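Side-chain contacts in response regulator aspartate phosphatase H (Bacillus subtilis, PDB 3Q15), which dephosphorylates the sporulation phosphotransferase Spo0F and also acts on the response regulator ComA, helping to separate competence and sporulation in time: residues Lys262-Phe265 with Gly266-Trp269; Thr270-Ala274 with Gly275-Lys279; Arg219-Ala222 with Ile223-Asn227. All blocks are in the same frame, centred on the assembly; numbering follows the deposited sequence.

Contact 1 (Lys262-Phe265 with Gly266-Trp269); sequences KVLF and GLSW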
ATOM      1  N   LYS A 262      15.084 -27.126  -8.720  1.00 49.43           N
ATOM      2  CA  LYS A 262      14.540 -25.893  -9.272  1.00 51.01           C
ATOM      3  C   LYS A 262      15.274 -25.480 -10.545  1.00 51.39           C
ATOM      4  O   LYS A 262      14.655 -25.029 -11.507  1.00 52.16           O
ATOM      5  CB  LYS A 262      14.594 -24.769  -8.237  1.00 57.05           C
ATOM      6  CG  LYS A 262      14.160 -23.415  -8.772  1.00 62.89           C
ATOM      7  CD  LYS A 262      13.795 -22.459  -7.645  1.00 66.51           C
ATOM      8  CE  LYS A 262      14.900 -22.371  -6.613  1.00 71.69           C
ATOM      9  NZ  LYS A 262      14.506 -21.489  -5.481  1.00 74.73           N
ATOM     10  N   VAL A 263      16.594 -25.637 -10.545  1.00 49.07           N
ATOM     11  CA  VAL A 263      17.398 -25.313 -11.717  1.00 48.12           C
ATOM     12  C   VAL A 263      17.053 -26.220 -12.900  1.00 46.87           C
ATOM     13  O   VAL A 263      16.883 -25.749 -14.021  1.00 49.53           O
ATOM     14  CB  VAL A 263      18.911 -25.405 -11.416  1.00 47.34           C
ATOM     15  CG1 VAL A 263      19.722 -25.281 -12.697  1.00 50.30           C
ATOM     16  CG2 VAL A 263      19.320 -24.336 -10.420  1.00 40.94           C
ATOM     17  N   LEU A 264      16.943 -27.520 -12.648  1.00 45.96           N
ATOM     18  CA  LEU A 264      16.649 -28.469 -13.718  1.00 48.86           C
ATOM     19  C   LEU A 264      15.220 -28.353 -14.261  1.00 46.70           C
ATOM     20  O   LEU A 264      14.952 -28.730 -15.402  1.00 47.21           O
ATOM     21  CB  LEU A 264      16.943 -29.901 -13.264  1.00 52.99           C
ATOM     22  CG  LEU A 264      18.418 -30.206 -12.994  1.00 55.88           C
ATOM     23  CD1 LEU A 264      18.607 -31.634 -12.499  1.00 56.73           C
ATOM     24  CD2 LEU A 264      19.250 -29.956 -14.241  1.00 55.27           C
ATOM     25  N   PHE A 265      14.299 -27.834 -13.455  1.00 45.08           N
ATOM     26  CA  PHE A 265      12.933 -27.646 -13.934  1.00 43.25           C
ATOM     27  C   PHE A 265      12.841 -26.460 -14.890  1.00 45.06           C
ATOM     28  O   PHE A 265      12.137 -26.519 -15.897  1.00 43.67           O
ATOM     29  CB  PHE A 265      11.944 -27.471 -12.779  1.00 42.73           C
ATOM     30  CG  PHE A 265      10.569 -27.063 -13.230  1.00 44.07           C
ATOM     31  CD1 PHE A 265       9.684 -28.003 -13.727  1.00 42.89           C
ATOM     32  CD2 PHE A 265      10.168 -25.737 -13.176  1.00 48.07           C
ATOM     33  CE1 PHE A 265       8.425 -27.636 -14.156  1.00 44.80           C
ATOM     34  CE2 PHE A 265       8.902 -25.363 -13.601  1.00 47.23           C
ATOM     35  CZ  PHE A 265       8.032 -26.317 -14.093  1.00 46.97           C
ATOM     36  N   GLY A 266      13.548 -25.381 -14.567  1.00 45.45           N
ATOM     37  CA  GLY A 266      13.604 -24.225 -15.442  1.00 44.42           C
ATOM     38  C   GLY A 266      14.239 -24.599 -16.765  1.00 45.02           C
ATOM     39  O   GLY A 266      13.714 -24.291 -17.835  1.00 44.90           O
ATOM     40  N   LEU A 267      15.376 -25.279 -16.685  1.00 43.23           N
ATOM     41  CA  LEU A 267      16.076 -25.738 -17.871  1.00 43.95           C
ATOM     42  C   LEU A 267      15.167 -26.616 -18.730  1.00 44.00           C
ATOM     43  O   LEU A 267      15.061 -26.415 -19.939  1.00 44.76           O
ATOM     44  CB  LEU A 267      17.343 -26.501 -17.475  1.00 43.13           C
ATOM     45  CG  LEU A 267      18.266 -26.992 -18.594  1.00 45.69           C
ATOM     46  CD1 LEU A 267      18.595 -25.871 -19.570  1.00 46.98           C
ATOM     47  CD2 LEU A 267      19.539 -27.585 -18.012  1.00 44.28           C
ATOM     48  N   SER A 268      14.504 -27.580 -18.099  1.00 46.46           N
ATOM     49  CA  SER A 268      13.630 -28.509 -18.815  1.00 49.05           C
ATOM     50  C   SER A 268      12.452 -27.801 -19.480  1.00 44.31           C
ATOM     51  O   SER A 268      12.194 -27.987 -20.668  1.00 45.76           O
ATOM     52  CB  SER A 268      13.121 -29.604 -17.873  1.00 51.59           C
ATOM     53  OG  SER A 268      14.192 -30.409 -17.406  1.00 54.19           O
ATOM     54  N   TRP A 269      11.738 -26.990 -18.708  1.00 43.10           N
ATOM     55  CA  TRP A 269      10.593 -26.259 -19.228  1.00 44.54           C
ATOM     56  C   TRP A 269      11.011 -25.409 -20.422  1.00 45.57           C
ATOM     57  O   TRP A 269      10.350 -25.410 -21.459  1.00 48.12           O
ATOM     58  CB  TRP A 269       9.996 -25.367 -18.140  1.00 48.43           C
ATOM     59  CG  TRP A 269       8.677 -24.760 -18.507  1.00 52.66           C
ATOM     60  CD1 TRP A 269       7.727 -25.297 -19.328  1.00 58.76           C
ATOM     61  CD2 TRP A 269       8.161 -23.497 -18.070  1.00 54.30           C
ATOM     62  NE1 TRP A 269       6.649 -24.448 -19.422  1.00 61.01           N
ATOM     63  CE2 TRP A 269       6.892 -23.336 -18.662  1.00 57.43           C
ATOM     64  CE3 TRP A 269       8.648 -22.487 -17.234  1.00 55.16           C
ATOM     65  CZ2 TRP A 269       6.105 -22.205 -18.446  1.00 57.39           C
ATOM     66  CZ3 TRP A 269       7.865 -21.363 -17.020  1.00 56.49           C
ATOM     67  CH2 TRP A 269       6.607 -21.233 -17.624  1.00 57.34           C
TER

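Contact 2 (Thr270-Ala274 with Gly275-Lys279); sequences TLCKA and GQTQK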
ATOM      1  N   THR A 270      12.116 -24.686 -20.271  1.00 45.19           N
ATOM      2  CA  THR A 270      12.618 -23.819 -21.332  1.00 44.81           C
ATOM      3  C   THR A 270      12.955 -24.612 -22.587  1.00 48.95           C
ATOM      4  O   THR A 270      12.672 -24.177 -23.700  1.00 51.04           O
ATOM      5  CB  THR A 270      13.867 -23.040 -20.884  1.00 44.41           C
ATOM      6  OG1 THR A 270      13.544 -22.246 -19.736  1.00 46.41           O
ATOM      7  CG2 THR A 270      14.354 -22.129 -21.994  1.00 42.45           C
ATOM      8  N   LEU A 271      13.563 -25.777 -22.399  1.00 42.31           N
ATOM      9  CA  LEU A 271      13.923 -26.629 -23.517  1.00 46.39           C
ATOM     10  C   LEU A 271      12.680 -27.170 -24.221  1.00 49.11           C
ATOM     11  O   LEU A 271      12.655 -27.289 -25.444  1.00 45.16           O
ATOM     12  CB  LEU A 271      14.826 -27.771 -23.053  1.00 48.70           C
ATOM     13  CG  LEU A 271      16.261 -27.356 -22.724  1.00 48.94           C
ATOM     14  CD1 LEU A 271      17.069 -28.526 -22.178  1.00 47.66           C
ATOM     15  CD2 LEU A 271      16.932 -26.765 -23.956  1.00 48.92           C
ATOM     16  N   CYS A 272      11.650 -27.487 -23.441  1.00 48.44           N
ATOM     17  CA  CYS A 272      10.396 -27.990 -23.995  1.00 49.64           C
ATOM     18  C   CYS A 272       9.685 -26.931 -24.833  1.00 52.57           C
ATOM     19  O   CYS A 272       9.162 -27.222 -25.907  1.00 54.69           O
ATOM     20  CB  CYS A 272       9.467 -28.485 -22.881  1.00 47.23           C
ATOM     21  SG  CYS A 272       9.995 -30.026 -22.094  1.00 46.12           S
ATOM     22  N   LYS A 273       9.665 -25.702 -24.331  1.00 54.09           N
ATOM     23  CA  LYS A 273       9.054 -24.596 -25.054  1.00 54.22           C
ATOM     24  C   LYS A 273       9.854 -24.269 -26.309  1.00 54.98           C
ATOM     25  O   LYS A 273       9.314 -23.735 -27.277  1.00 54.40           O
ATOM     26  CB  LYS A 273       8.942 -23.364 -24.154  1.00 52.99           C
ATOM     27  CG  LYS A 273       7.840 -23.468 -23.110  1.00 53.02           C
ATOM     28  CD  LYS A 273       7.790 -22.242 -22.213  1.00 49.40           C
ATOM     29  CE  LYS A 273       9.043 -22.129 -21.365  1.00 52.34           C
ATOM     30  NZ  LYS A 273       8.904 -21.088 -20.312  1.00 53.73           N
ATOM     31  N   ALA A 274      11.141 -24.599 -26.285  1.00 55.93           N
ATOM     32  CA  ALA A 274      12.022 -24.349 -27.421  1.00 57.70           C
ATOM     33  C   ALA A 274      11.973 -25.485 -28.442  1.00 62.34           C
ATOM     34  O   ALA A 274      12.667 -25.447 -29.461  1.00 68.41           O
ATOM     35  CB  ALA A 274      13.447 -24.127 -26.942  1.00 56.23           C
ATOM     36  N   GLY A 275      11.159 -26.498 -28.163  1.00 58.25           N
ATOM     37  CA  GLY A 275      11.000 -27.616 -29.076  1.00 62.21           C
ATOM     38  C   GLY A 275      12.073 -28.686 -28.955  1.00 64.86           C
ATOM     39  O   GLY A 275      12.114 -29.618 -29.758  1.00 69.28           O
ATOM     40  N   GLN A 276      12.936 -28.559 -27.952  1.00 62.19           N
ATOM     41  CA  GLN A 276      14.012 -29.523 -27.736  1.00 62.33           C
ATOM     42  C   GLN A 276      13.651 -30.511 -26.628  1.00 59.02           C
ATOM     43  O   GLN A 276      14.372 -30.642 -25.636  1.00 55.38           O
ATOM     44  CB  GLN A 276      15.312 -28.796 -27.394  1.00 65.93           C
ATOM     45  CG  GLN A 276      15.669 -27.681 -28.369  1.00 71.66           C
ATOM     46  CD  GLN A 276      16.979 -26.998 -28.025  1.00 77.19           C
ATOM     47  OE1 GLN A 276      18.010 -27.651 -27.860  1.00 79.55           O
ATOM     48  NE2 GLN A 276      16.944 -25.674 -27.910  1.00 78.16           N
ATOM     49  N   THR A 277      12.535 -31.211 -26.814  1.00 58.91           N
ATOM     50  CA  THR A 277      11.978 -32.084 -25.783  1.00 57.59           C
ATOM     51  C   THR A 277      12.873 -33.264 -25.406  1.00 57.02           C
ATOM     52  O   THR A 277      12.935 -33.651 -24.240  1.00 54.56           O
ATOM     53  CB  THR A 277      10.590 -32.617 -26.193  1.00 58.52           C
ATOM     54  OG1 THR A 277      10.638 -33.076 -27.549  1.00 62.62           O
ATOM     55  CG2 THR A 277       9.547 -31.519 -26.078  1.00 53.84           C
ATOM     56  N   GLN A 278      13.561 -33.840 -26.386  1.00 61.64           N
ATOM     57  CA  GLN A 278      14.419 -34.987 -26.111  1.00 65.94           C
ATOM     58  C   GLN A 278      15.547 -34.607 -25.156  1.00 63.71           C
ATOM     59  O   GLN A 278      15.858 -35.341 -24.215  1.00 60.22           O
ATOM     60  CB  GLN A 278      14.985 -35.574 -27.405  1.00 72.84           C
ATOM     61  CG  GLN A 278      15.758 -36.872 -27.203  1.00 80.13           C
ATOM     62  CD  GLN A 278      14.884 -38.008 -26.684  1.00 87.44           C
ATOM     63  OE1 GLN A 278      15.389 -39.046 -26.254  1.00 92.49           O
ATOM     64  NE2 GLN A 278      13.569 -37.817 -26.731  1.00 85.98           N
ATOM     65  N   LYS A 279      16.157 -33.455 -25.403  1.00 64.36           N
ATOM     66  CA  LYS A 279      17.192 -32.946 -24.518  1.00 65.77           C
ATOM     67  C   LYS A 279      16.593 -32.633 -23.154  1.00 61.36           C
ATOM     68  O   LYS A 279      17.215 -32.877 -22.122  1.00 62.36           O
ATOM     69  CB  LYS A 279      17.837 -31.694 -25.115  1.00 71.63           C
ATOM     70  CG  LYS A 279      18.958 -31.108 -24.271  1.00 79.25           C
ATOM     71  CD  LYS A 279      19.575 -29.887 -24.945  1.00 85.45           C
ATOM     72  CE  LYS A 279      20.666 -29.261 -24.085  1.00 87.49           C
ATOM     73  NZ  LYS A 279      21.216 -28.020 -24.702  1.00 88.81           N
TER

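Contact 3 (Arg219-Ala222 with Ile223-Asn227); sequences RFIA and ISLLN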
ATOM      1  N   ARG A 219      25.924 -19.915  -2.964  1.00 61.28           N
ATOM      2  CA  ARG A 219      24.474 -20.044  -3.009  1.00 61.67           C
ATOM      3  C   ARG A 219      23.853 -18.884  -3.782  1.00 58.71           C
ATOM      4  O   ARG A 219      23.043 -19.097  -4.682  1.00 58.44           O
ATOM      5  CB  ARG A 219      23.876 -20.140  -1.604  1.00 63.49           C
ATOM      6  CG  ARG A 219      22.351 -20.131  -1.592  1.00 65.36           C
ATOM      7  CD  ARG A 219      21.799 -20.600  -0.255  1.00 69.18           C
ATOM      8  NE  ARG A 219      22.167 -21.986   0.016  1.00 73.90           N
ATOM      9  CZ  ARG A 219      21.459 -23.039  -0.377  1.00 75.37           C
ATOM     10  NH1 ARG A 219      20.332 -22.869  -1.059  1.00 74.29           N
ATOM     11  NH2 ARG A 219      21.876 -24.265  -0.088  1.00 75.87           N
ATOM     12  N   PHE A 220      24.244 -17.660  -3.439  1.00 54.73           N
ATOM     13  CA  PHE A 220      23.680 -16.481  -4.088  1.00 53.15           C
ATOM     14  C   PHE A 220      24.181 -16.289  -5.516  1.00 52.17           C
ATOM     15  O   PHE A 220      23.551 -15.593  -6.311  1.00 48.86           O
ATOM     16  CB  PHE A 220      23.924 -15.226  -3.252  1.00 54.10           C
ATOM     17  CG  PHE A 220      23.010 -15.108  -2.071  1.00 58.07           C
ATOM     18  CD1 PHE A 220      21.652 -14.897  -2.250  1.00 56.65           C
ATOM     19  CD2 PHE A 220      23.506 -15.211  -0.781  1.00 62.65           C
ATOM     20  CE1 PHE A 220      20.803 -14.793  -1.163  1.00 59.17           C
ATOM     21  CE2 PHE A 220      22.664 -15.105   0.309  1.00 63.72           C
ATOM     22  CZ  PHE A 220      21.312 -14.897   0.120  1.00 61.65           C
ATOM     23  N   ILE A 221      25.312 -16.905  -5.837  1.00 53.71           N
ATOM     24  CA  ILE A 221      25.791 -16.922  -7.211  1.00 53.37           C
ATOM     25  C   ILE A 221      24.883 -17.826  -8.038  1.00 52.26           C
ATOM     26  O   ILE A 221      24.448 -17.462  -9.130  1.00 54.70           O
ATOM     27  CB  ILE A 221      27.252 -17.416  -7.309  1.00 51.58           C
ATOM     28  CG1 ILE A 221      28.204 -16.400  -6.675  1.00 51.63           C
ATOM     29  CG2 ILE A 221      27.639 -17.651  -8.759  1.00 47.69           C
ATOM     30  CD1 ILE A 221      29.662 -16.815  -6.714  1.00 49.47           C
ATOM     31  N   ALA A 222      24.592 -19.003  -7.498  1.00 52.07           N
ATOM     32  CA  ALA A 222      23.702 -19.951  -8.155  1.00 52.84           C
ATOM     33  C   ALA A 222      22.291 -19.386  -8.287  1.00 50.27           C
ATOM     34  O   ALA A 222      21.666 -19.494  -9.343  1.00 49.71           O
ATOM     35  CB  ALA A 222      23.677 -21.260  -7.386  1.00 56.30           C
ATOM     36  N   ILE A 223      21.791 -18.784  -7.213  1.00 50.12           N
ATOM     37  CA  ILE A 223      20.442 -18.227  -7.217  1.00 48.33           C
ATOM     38  C   ILE A 223      20.326 -17.064  -8.193  1.00 46.86           C
ATOM     39  O   ILE A 223      19.345 -16.961  -8.930  1.00 48.49           O
ATOM     40  CB  ILE A 223      20.005 -17.764  -5.812  1.00 51.71           C
ATOM     41  CG1 ILE A 223      19.915 -18.958  -4.860  1.00 53.00           C
ATOM     42  CG2 ILE A 223      18.665 -17.054  -5.884  1.00 52.76           C
ATOM     43  CD1 ILE A 223      19.617 -18.579  -3.423  1.00 52.78           C
ATOM     44  N   SER A 224      21.333 -16.194  -8.197  1.00 44.92           N
ATOM     45  CA  SER A 224      21.363 -15.058  -9.119  1.00 46.65           C
ATOM     46  C   SER A 224      21.330 -15.525 -10.568  1.00 44.64           C
ATOM     47  O   SER A 224      20.607 -14.964 -11.396  1.00 40.23           O
ATOM     48  CB  SER A 224      22.611 -14.202  -8.885  1.00 47.90           C
ATOM     49  OG  SER A 224      22.618 -13.657  -7.573  1.00 48.08           O
ATOM     50  N   LEU A 225      22.124 -16.547 -10.866  1.00 46.53           N
ATOM     51  CA  LEU A 225      22.207 -17.093 -12.216  1.00 46.88           C
ATOM     52  C   LEU A 225      20.877 -17.719 -12.618  1.00 48.06           C
ATOM     53  O   LEU A 225      20.437 -17.593 -13.760  1.00 47.41           O
ATOM     54  CB  LEU A 225      23.330 -18.127 -12.298  1.00 48.32           C
ATOM     55  CG  LEU A 225      24.764 -17.592 -12.242  1.00 48.64           C
ATOM     56  CD1 LEU A 225      25.759 -18.727 -12.039  1.00 50.21           C
ATOM     57  CD2 LEU A 225      25.096 -16.811 -13.509  1.00 47.50           C
ATOM     58  N   LEU A 226      20.240 -18.393 -11.665  1.00 48.01           N
ATOM     59  CA  LEU A 226      18.923 -18.975 -11.884  1.00 47.41           C
ATOM     60  C   LEU A 226      17.893 -17.887 -12.165  1.00 44.70           C
ATOM     61  O   LEU A 226      17.086 -18.000 -13.087  1.00 42.99           O
ATOM     62  CB  LEU A 226      18.499 -19.789 -10.663  1.00 48.32           C
ATOM     63  CG  LEU A 226      17.073 -20.338 -10.669  1.00 50.78           C
ATOM     64  CD1 LEU A 226      16.839 -21.215 -11.888  1.00 52.03           C
ATOM     65  CD2 LEU A 226      16.819 -21.115  -9.393  1.00 49.21           C
ATOM     66  N   ASN A 227      17.929 -16.830 -11.361  1.00 43.13           N
ATOM     67  CA  ASN A 227      17.016 -15.710 -11.535  1.00 42.57           C
ATOM     68  C   ASN A 227      17.199 -15.024 -12.882  1.00 41.23           C
ATOM     69  O   ASN A 227      16.225 -14.653 -13.536  1.00 40.22           O
ATOM     70  CB  ASN A 227      17.166 -14.711 -10.382  1.00 46.15           C
ATOM     71  CG  ASN A 227      16.607 -15.248  -9.076  1.00 47.77           C
ATOM     72  OD1 ASN A 227      15.880 -16.237  -9.069  1.00 46.17           O
ATOM     73  ND2 ASN A 227      16.935 -14.592  -7.971  1.00 49.82           N
TER

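Contact 1 (Lys262-Phe265 with Gly266-Trp269)
With CG opposite the backbone N in both residues (chi1 171° in Phe265, -170° in Trp269), the two aromatic side chains, one helical turn apart, leave the backbone in the same sense and run out next to each other. Their planes are nearly parallel, but the Phe265 ring and the five-membered ring of Trp269 have slid apart, with 5.9 Å between centroids, so they scarcely overlap and form no true stack. At its root the pair is tied by the helical bond from Trp269 N to Phe265 O, 2.9 Å long. Ser268 is turned differently: OG lies beside its own backbone N (chi1 -64°) and turns back along the helix to give a 2.7 Å hydrogen bond to Leu264 O. That oxygen also accepts from Ser268 N at 3.0 Å, the amide coming from well above the carbonyl plane. The buried hydroxyl is thereby satisfied within its own helix. Leu264 CD2 and Leu267 CD2 are 4.5 Å apart, a loose apolar touch. Beyond the two segments, Phe265 and Trp269 both rest on Leu306 of helix 299-310, whereas Leu267 and Ser268 meet Phe283 of helix 277-290. Successive faces of helix 260-273 thus serve different neighbours, as in the first helix of a tetratricopeptide repeat, here the predicted TPR 5, packed within a superhelix.

Contact 2 (Thr270-Ala274 with Gly275-Lys279)
A Schellman motif ends helix 260-273, and the tight turn that follows leads straight into helix 277-290, the second helix of the predicted TPR 5. Leu271 O accepts from Gln276 N at 2.8 Å, and Cys272 O from Gly275 N at 3.1 Å, the latter donor standing far above the carbonyl plane. Gly275 has a positive phi of 83°, where a beta carbon would collide with Ala274 O. Over this turn Leu271 spreads its two methyls: CD1 lies 3.8 Å from Lys279 CG and also touches the next carbons of that extended chain, while CD2 meets the amide carbon of Gln276, CD, at 4.1 Å. Replacing Leu271 by an alanine would probably open a gap between the helices and leave the aliphatic part of Lys279 without its apolar partner. Gln276, at the N-cap position, has CG beside its own backbone N (chi1 -51°) and an extended chain beyond it, which carries NE2 to 3.9 Å from Ala274 CB. Thr277 CG2 approaches Cys272 CA at 4.2 Å. Leu271 continues inward onto Ala280 and Phe283 of helix 277-290, and Cys272 also reaches Ala280. Such a glycine-bearing reversal joins the two antiparallel helices of a tetratricopeptide repeat.

Contact 3 (Arg219-Ala222 with Ile223-Asn227)
Residues 219-227 form an unbroken run of helix in which Ile223, Ser224, Leu225 and Leu226 each bond by their backbone N to the carbonyl four residues earlier. The first of these, Ile223 N to Arg219 O, is 2.8 Å long. Phe220 O takes two donors: Ser224 N at 3.0 Å, from above the carbonyl plane, and Ser224 OG, whose rotation beside its own backbone N (chi1 -62°) folds the buried hydroxyl back into a very short 2.5 Å bond. The Ile223 side chain leans back over the preceding turn, where CD1 crosses the aliphatic part of Arg219 at 3.6 Å from CG and comes within 4.4 Å of Phe220 CD1. Arg219 bends beyond that contact and carries its guanidinium to a salt bridge with Asp258. Ile221 and Leu225 run alongside each other from successive turns, with 3.9 Å between Ile221 CG2 and Leu225 CD1. In the surrounding fold, Phe220 and Ile223 pack on helix 178-194, Ile221 and Leu225 on helix 198-214, and Leu226 on Phe245 of helix 238-255, so that helix 218-235 is wedged among the helices before and after it.

Contacts 1 and 2 occupy successive parts of helix 260-273, their centres about 11 Å apart; contact 3 belongs to helix 218-235. Contact 1 is buried mid-helix, contact 3 is partly buried, and contact 2, with several exposed residues, lies where one helix gives way to the next. The two contacts within a single helix each have a serine hydroxyl bonded to the carbonyl four residues earlier; contact 1 adds an aromatic pair slid out of overlap, contact 3 mainly aliphatic packing. Contact 2 relies on capping bonds and a glycine turn. Contacts 1 and 3 meet: Lys262 CG packs on Leu226 CD2 at 3.6 Å. Between contacts 2 and 3 the nearest atoms remain about 9 Å apart.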